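Local coordinates for putative PII-like nitrogen regulatory protein (Shewanella baltica, PDB 3CE8) that is of unknown function but is probably a PII-like protein, perhaps with a regulatory role in nitrogen metabolism, at residues A[87-90]-A[91-94]. Residues are numbered along the deposited sequence; the frame is centred on the assembly and turned at random.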
# COMPACT_ATOMS: atom_id res chain seq x y z
N ALA A 87 -16.58 3.98 -6.11
CA ALA A 87 -16.21 4.15 -7.50
C ALA A 87 -17.08 5.21 -8.16
O ALA A 87 -16.65 5.95 -9.04
CB ALA A 87 -16.32 2.79 -8.27
N ALA A 88 -18.30 5.31 -7.65
CA ALA A 88 -19.31 6.22 -8.22
C ALA A 88 -18.97 7.70 -8.01
O ALA A 88 -19.50 8.58 -8.69
CB ALA A 88 -20.68 5.95 -7.61
N GLN A 89 -18.08 7.94 -7.06
CA GLN A 89 -17.70 9.29 -6.61
C GLN A 89 -16.24 9.60 -6.97
O GLN A 89 -15.64 10.57 -6.50
CB GLN A 89 -17.83 9.35 -5.10
CG GLN A 89 -19.15 8.88 -4.56
CD GLN A 89 -20.23 9.90 -4.70
OE1 GLN A 89 -19.96 11.06 -5.00
NE2 GLN A 89 -21.47 9.48 -4.47
N GLN A 90 -15.71 8.76 -7.82
CA GLN A 90 -14.33 8.90 -8.28
C GLN A 90 -14.05 10.28 -8.90
O GLN A 90 -13.04 10.92 -8.57
CB GLN A 90 -13.99 7.80 -9.30
CG GLN A 90 -12.50 7.77 -9.67
CD GLN A 90 -12.21 6.82 -10.82
OE1 GLN A 90 -12.15 5.61 -10.65
NE2 GLN A 90 -12.02 7.39 -12.01
N ALA A 91 -14.93 10.72 -9.78
CA ALA A 91 -14.78 12.00 -10.49
C ALA A 91 -14.80 13.11 -9.47
O ALA A 91 -13.93 13.98 -9.44
CB ALA A 91 -15.89 12.24 -11.43
N ALA A 92 -15.84 13.07 -8.65
CA ALA A 92 -16.03 14.08 -7.61
C ALA A 92 -14.75 14.22 -6.78
O ALA A 92 -14.31 15.35 -6.49
CB ALA A 92 -17.21 13.72 -6.70
N LEU A 93 -14.13 13.08 -6.50
CA LEU A 93 -12.94 13.03 -5.63
C LEU A 93 -11.71 13.58 -6.33
O LEU A 93 -10.98 14.39 -5.78
CB LEU A 93 -12.66 11.61 -5.14
CG LEU A 93 -11.40 11.35 -4.29
CD1 LEU A 93 -11.33 12.18 -3.03
CD2 LEU A 93 -11.30 9.87 -3.95
N LEU A 94 -11.55 13.20 -7.58
CA LEU A 94 -10.35 13.58 -8.32
C LEU A 94 -10.40 15.04 -8.77
O LEU A 94 -9.37 15.74 -8.77
CB LEU A 94 -10.10 12.65 -9.51
CG LEU A 94 -9.73 11.17 -9.26
CD1 LEU A 94 -9.62 10.44 -10.61
CD2 LEU A 94 -8.46 11.04 -8.50
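The first turn of helix 90-100 is entered from strand 74-86 through a short 3-10 segment; Q89 sits at the N-cap, and one turn on, the side chain of L94 lies alongside that of Q90. The carbonyl of Q89 accepts the N-H of L93 (O to N 2.9 Å, N-H...O 144°), and Q90 O takes L94 N at 2.9 Å and 153°. Before them, Q90 N is bonded to A87 O at 3.2 Å, closing the 3-10 turn. The side chain of Q90 leaves with CG anti to the backbone N (chi1 -172°) and runs on extended beside L94, with CG 4.0 Å and NE2 4.1 Å from CD1. Its amide bridges strand 23-31 and the second subunit: OE1 accepts NE2 of Q24, and NE2 makes a weak hydrogen bond to OE1 of Q115 of the second subunit, a residue that also touches L94. On another side of the turn Q89 bends at chi2, bringing OE1 to 4.2 Å from CB of A92, and both side chains touch F47. L93 is buried against L26 and I83; L94 touches Y108 and I110 of strand 106-112. Backbone bonds thus start the helix, leucines seat it on the sheet, and one glutamine amide ties its first turn to two chains.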